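Local coordinates for 2-aminomuconate 6-semialdehyde dehydrogenase (Burkholderia cenocepacia, PDB 4U3W), which probably oxidises the aldehyde group of 2-aminomuconate 6-semialdehyde to a carboxylate with a nicotinamide coenzyme, as aldehyde dehydrogenases do, at residues M345-S350 against G387-P392; S170-P175 against A302-L307. All blocks are in the same frame, centred on the assembly; numbering follows the deposited sequence. Where two conformers were deposited one is given.

Contact 1 of 2, residues M345-S350 against G387-P392; sequences MGPLIS and GAFVMP
The backbone N of Leu348 donates to Ala388 O at 2.9 Å, a bent bond (140° at the hydrogen). A second, indirect bridge uses a water that links the two backbones: it donates to Gly346 O at 2.6 Å and accepts from Val390 N at 2.9 Å, so both backbone groups are satisfied, neither segment being a regular strand. Between these links Pro347 covers one face of the Phe389 ring. Its CB sits 3.7 Å from the ring centroid and 8° off the normal, a CH-pi contact in which the compact, rigid proline suits a flat aromatic partner. Pro347 CD adds a 3.6 Å approach to Phe389 CE1. Met345, extended as far as SD, bends only at its last torsion (chi3 87°), and this places CE 3.2 Å from Val390 O, where it also packs on Pro392 CD at 3.8 Å; a flexible thioether fits here, the side chains of Met345 and Pro392 sliding past each other in opposite directions. Ala388 is small enough for its CB to nestle against the backbone carbonyls of Leu348 and Ser350. Leu348 and Val390 turn their apolar ends onto helix 351-366, where Arg354 touches both. Ser350 caps that helix through His353 N, while 387-392 leads straight into strand 393-396.

Contact 2 of 2, residues S170-P175 against A302-L307; sequences SPWNLP and AGQVCL
Asn173 and Gln304 supply the direct polar link. Asn173 ND2 donates to Gln304 O at 3.1 Å, with 145° at the hydrogen; the acceptor lies close to the plane of the asparagine amide, while the donor is tilted out of the carbonyl plane. The side chain reaches this point because CG is tucked between the backbone N and the carbonyl carbon (chi1 64°). Asn301 ND2 also donates to Gln304 O and, in addition, to Asn173 O, so one carbonyl is gripped twice and the two loops share a common donor.

Water completes the polar set. One molecule accepts from Asn173 ND2 at 2.7 Å and from Cys306 N at 2.8 Å, and Cys306 SG lies 3.0 Å from it. A primary amide suits this place, since its NH2 can serve the carbonyl and the water together.

The remaining contacts are packing. Gln304, extended beyond CG, crosses the Trp172 ring system at about a right angle, its amide plane turned 56° from the indole; OE1 comes within 3.3 Å of Trp172 CZ3, though its strongest polar partner is Ile349. The broad indole also meets the rings of His353 and Phe410. Separately, Leu174 CD1 and Val305 CG1 make a looser apolar touch at 4.3 Å.

An asparagine amide and a cysteine backbone N converging on one oxygen is the pattern of the aldehyde dehydrogenase oxyanion hole. By analogy with that family, Asn173 and Cys306 probably correspond to the asparagine and nucleophilic cysteine of the active site, the water occupying the place of a substrate oxygen.

How the contacts relate
From the N terminus, the chain first reaches 170-175, at the exit of strand 153-169, and returns to it at 302-307, with 126 residues between; there contact 2 closes a long excursion containing strands 192-196, 222-224 and 245-249. Contact 1 follows in series, neither nested nor crossing: 345-350 meets 387-392 after a shorter detour through helix 351-366 and strand 370-373. Contact 2 thus ties the sheet of strand 153-169 to the one holding strand 309-315, whereas contact 1 joins the loop before helix 351-366 to the loop leading into strand 393-396 of the latter sheet. They also touch: Ile349 N probably hydrogen-bonds Gln304 OE1 at 3.0 Å, and Ile349 packs against Trp172.

Contact 1 of 2, residues M345-S350 against G387-P392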
loop_
_atom_site.group_PDB
_atom_site.type_symbol
_atom_site.label_atom_id
_atom_site.label_comp_id
_atom_site.label_asym_id
_atom_site.label_seq_id
_atom_site.Cartn_x
_atom_site.Cartn_y
_atom_site.Cartn_z
ATOM N N MET A 345 10.838 -13.781 -40.195
ATOM C CA MET A 345 10.977 -14.821 -39.180
ATOM C C MET A 345 12.380 -15.467 -39.315
ATOM O O MET A 345 12.805 -15.801 -40.419
ATOM C CB MET A 345 9.863 -15.892 -39.320
ATOM C CG MET A 345 9.732 -16.784 -38.044
ATOM S SD MET A 345 8.508 -18.128 -38.080
ATOM C CE MET A 345 9.488 -19.419 -38.801
ATOM N N GLY A 346 13.072 -15.642 -38.199
ATOM C CA GLY A 346 14.409 -16.270 -38.192
ATOM C C GLY A 346 14.387 -17.778 -37.943
ATOM O O GLY A 346 13.328 -18.382 -37.928
ATOM N N PRO A 347 15.574 -18.391 -37.776
ATOM C CA PRO A 347 15.702 -19.825 -37.507
ATOM C C PRO A 347 15.354 -20.175 -36.024
ATOM O O PRO A 347 15.288 -19.278 -35.164
ATOM C CB PRO A 347 17.219 -20.088 -37.744
ATOM C CG PRO A 347 17.885 -18.836 -37.333
ATOM C CD PRO A 347 16.877 -17.698 -37.778
ATOM N N LEU A 348 15.185 -21.460 -35.731
ATOM C CA LEU A 348 15.294 -21.951 -34.329
ATOM C C LEU A 348 16.713 -21.831 -33.829
ATOM O O LEU A 348 17.681 -21.574 -34.597
ATOM C CB LEU A 348 14.833 -23.398 -34.211
ATOM C CG LEU A 348 13.398 -23.574 -34.730
ATOM C CD1 LEU A 348 12.989 -25.076 -34.681
ATOM C CD2 LEU A 348 12.383 -22.714 -34.036
ATOM N N ILE A 349 16.856 -21.989 -32.506
ATOM C CA ILE A 349 18.107 -21.689 -31.864
ATOM C C ILE A 349 19.233 -22.620 -32.294
ATOM O O ILE A 349 20.391 -22.214 -32.252
ATOM C CB ILE A 349 17.968 -21.743 -30.291
ATOM C CG1 ILE A 349 19.192 -21.157 -29.614
ATOM C CG2 ILE A 349 17.614 -23.170 -29.798
ATOM C CD1 ILE A 349 19.368 -19.658 -29.956
ATOM N N SER A 350 18.904 -23.850 -32.675
ATOM C CA SER A 350 19.968 -24.865 -32.875
ATOM C C SER A 350 19.427 -26.010 -33.697
ATOM O O SER A 350 18.215 -26.204 -33.750
ATOM C CB SER A 350 20.488 -25.433 -31.530
ATOM O OG SER A 350 19.493 -26.323 -31.027
ATOM N N GLY A 387 21.785 -24.178 -41.301
ATOM C CA GLY A 387 21.190 -23.590 -40.098
ATOM C C GLY A 387 19.975 -24.380 -39.608
ATOM O O GLY A 387 19.839 -25.610 -39.864
ATOM N N ALA A 388 19.086 -23.695 -38.887
ATOM C CA ALA A 388 18.062 -24.420 -38.131
ATOM C C ALA A 388 16.697 -23.897 -38.425
ATOM O O ALA A 388 15.890 -23.713 -37.499
ATOM C CB ALA A 388 18.352 -24.336 -36.584
ATOM N N PHE A 389 16.406 -23.637 -39.707
ATOM C CA PHE A 389 15.104 -23.044 -40.057
ATOM C C PHE A 389 13.955 -24.036 -40.110
ATOM O O PHE A 389 14.122 -25.168 -40.564
ATOM C CB PHE A 389 15.164 -22.335 -41.432
ATOM C CG PHE A 389 16.028 -21.112 -41.444
ATOM C CD1 PHE A 389 15.481 -19.867 -41.123
ATOM C CD2 PHE A 389 17.388 -21.209 -41.739
ATOM C CE1 PHE A 389 16.245 -18.716 -41.152
ATOM C CE2 PHE A 389 18.186 -20.060 -41.747
ATOM C CZ PHE A 389 17.607 -18.804 -41.438
ATOM N N VAL A 390 12.782 -23.590 -39.675
ATOM C CA VAL A 390 11.557 -24.348 -39.959
ATOM C C VAL A 390 10.453 -23.378 -40.278
ATOM O O VAL A 390 10.517 -22.194 -39.922
ATOM C CB VAL A 390 11.074 -25.249 -38.802
ATOM C CG1 VAL A 390 12.151 -26.278 -38.395
ATOM C CG2 VAL A 390 10.681 -24.397 -37.611
ATOM N N MET A 391 9.447 -23.872 -41.015
ATOM C CA MET A 391 8.366 -22.986 -41.493
ATOM C C MET A 391 7.282 -22.794 -40.425
ATOM O O MET A 391 7.014 -23.703 -39.629
ATOM C CB MET A 391 7.714 -23.531 -42.799
ATOM C CG MET A 391 8.624 -23.580 -44.046
ATOM S SD MET A 391 9.529 -22.062 -44.432
ATOM C CE MET A 391 8.277 -21.090 -45.231
ATOM N N PRO A 392 6.638 -21.603 -40.423
ATOM C CA PRO A 392 5.442 -21.396 -39.592
ATOM C C PRO A 392 4.402 -22.478 -39.860
ATOM O O PRO A 392 4.115 -22.742 -41.010
ATOM C CB PRO A 392 4.878 -20.033 -40.069
ATOM C CG PRO A 392 5.915 -19.411 -40.934
ATOM C CD PRO A 392 6.882 -20.499 -41.372
HETATM O O HOH W 1 12.654 -20.847 -38.627
#

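Contact 2 of 2, residues S170-P175 against A302-L307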
loop_
_atom_site.group_PDB
_atom_site.type_symbol
_atom_site.label_atom_id
_atom_site.label_comp_id
_atom_site.label_asym_id
_atom_site.label_seq_id
_atom_site.Cartn_x
_atom_site.Cartn_y
_atom_site.Cartn_z
ATOM N N SER A 170 19.946 -18.397 -16.998
ATOM C CA SER A 170 18.973 -17.786 -17.927
ATOM C C SER A 170 18.910 -18.529 -19.252
ATOM O O SER A 170 19.853 -19.260 -19.626
ATOM C CB SER A 170 19.280 -16.274 -18.128
ATOM O OG SER A 170 20.489 -16.106 -18.784
ATOM N N PRO A 171 17.757 -18.406 -19.945
ATOM C CA PRO A 171 17.471 -19.219 -21.125
ATOM C C PRO A 171 18.045 -18.639 -22.434
ATOM O O PRO A 171 18.528 -17.501 -22.475
ATOM C CB PRO A 171 15.922 -19.233 -21.161
ATOM C CG PRO A 171 15.557 -17.862 -20.629
ATOM C CD PRO A 171 16.573 -17.578 -19.541
ATOM N N TRP A 172 17.948 -19.408 -23.517
ATOM C CA TRP A 172 18.490 -18.966 -24.787
ATOM C C TRP A 172 17.494 -18.180 -25.656
ATOM O O TRP A 172 17.872 -17.643 -26.712
ATOM C CB TRP A 172 18.995 -20.164 -25.612
ATOM C CG TRP A 172 18.068 -21.366 -25.673
ATOM C CD1 TRP A 172 18.218 -22.542 -24.985
ATOM C CD2 TRP A 172 16.903 -21.541 -26.512
ATOM N NE1 TRP A 172 17.196 -23.412 -25.304
ATOM C CE2 TRP A 172 16.380 -22.829 -26.240
ATOM C CE3 TRP A 172 16.248 -20.728 -27.464
ATOM C CZ2 TRP A 172 15.237 -23.335 -26.889
ATOM C CZ3 TRP A 172 15.106 -21.232 -28.113
ATOM C CH2 TRP A 172 14.602 -22.516 -27.816
ATOM N N ASN A 173 16.231 -18.129 -25.265
ATOM C CA ASN A 173 15.247 -17.580 -26.229
ATOM C C ASN A 173 15.229 -16.047 -26.286
ATOM O O ASN A 173 15.159 -15.444 -27.375
ATOM C CB ASN A 173 13.829 -18.114 -25.980
ATOM C CG ASN A 173 13.245 -17.692 -24.630
ATOM O OD1 ASN A 173 13.888 -17.839 -23.605
ATOM N ND2 ASN A 173 12.042 -17.142 -24.637
ATOM N N LEU A 174 15.331 -15.378 -25.173
ATOM C CA LEU A 174 15.390 -13.919 -25.331
ATOM C C LEU A 174 16.555 -13.506 -24.481
ATOM O O LEU A 174 16.356 -13.051 -23.367
ATOM C CB LEU A 174 14.110 -13.244 -24.865
ATOM C CG LEU A 174 12.805 -13.495 -25.608
ATOM C CD1 LEU A 174 11.640 -12.958 -24.803
ATOM C CD2 LEU A 174 12.816 -12.871 -27.015
ATOM N N PRO A 175 17.780 -13.759 -24.968
ATOM C CA PRO A 175 18.935 -13.852 -24.050
ATOM C C PRO A 175 19.185 -12.588 -23.231
ATOM O O PRO A 175 19.237 -12.665 -22.002
ATOM C CB PRO A 175 20.121 -14.111 -24.995
ATOM C CG PRO A 175 19.516 -14.718 -26.228
ATOM C CD PRO A 175 18.141 -14.073 -26.359
ATOM N N ALA A 302 10.053 -16.998 -33.867
ATOM C CA ALA A 302 9.851 -18.344 -34.400
ATOM C C ALA A 302 9.130 -19.251 -33.391
ATOM O O ALA A 302 9.411 -20.450 -33.324
ATOM C CB ALA A 302 11.206 -18.976 -34.867
ATOM N N GLY A 303 8.187 -18.680 -32.619
ATOM C CA GLY A 303 7.421 -19.460 -31.640
ATOM C C GLY A 303 8.231 -19.846 -30.381
ATOM O O GLY A 303 7.779 -20.633 -29.555
ATOM N N GLN A 304 9.411 -19.258 -30.216
ATOM C CA GLN A 304 10.302 -19.606 -29.084
ATOM C C GLN A 304 10.176 -18.591 -27.915
ATOM O O GLN A 304 11.147 -17.948 -27.499
ATOM C CB GLN A 304 11.742 -19.689 -29.586
ATOM C CG GLN A 304 11.987 -20.741 -30.686
ATOM C CD GLN A 304 13.414 -20.638 -31.279
ATOM O OE1 GLN A 304 14.187 -21.605 -31.231
ATOM N NE2 GLN A 304 13.739 -19.484 -31.884
ATOM N N VAL A 305 8.958 -18.393 -27.427
ATOM C CA VAL A 305 8.741 -17.566 -26.229
ATOM C C VAL A 305 7.908 -18.415 -25.324
ATOM O O VAL A 305 7.028 -19.119 -25.821
ATOM C CB VAL A 305 8.051 -16.268 -26.544
ATOM C CG1 VAL A 305 8.066 -15.368 -25.297
ATOM C CG2 VAL A 305 8.766 -15.574 -27.673
ATOM N N CYS A 306 8.160 -18.386 -24.018
ATOM C CA CYS A 306 7.384 -19.245 -23.111
ATOM C C CYS A 306 5.899 -18.895 -23.170
ATOM O O CYS A 306 5.023 -19.720 -22.861
ATOM C CB CYS A 306 7.900 -19.121 -21.663
ATOM S SG CYS A 306 7.774 -17.475 -20.910
ATOM N N LEU A 307 5.650 -17.650 -23.565
ATOM C CA LEU A 307 4.303 -17.071 -23.607
ATOM C C LEU A 307 3.516 -17.328 -24.903
ATOM O O LEU A 307 2.328 -16.900 -25.029
ATOM C CB LEU A 307 4.416 -15.582 -23.390
ATOM C CG LEU A 307 5.090 -15.124 -22.081
ATOM C CD1 LEU A 307 5.431 -13.644 -22.167
ATOM C CD2 LEU A 307 4.172 -15.432 -20.869
HETATM O O HOH W 2 10.309 -17.280 -22.591
#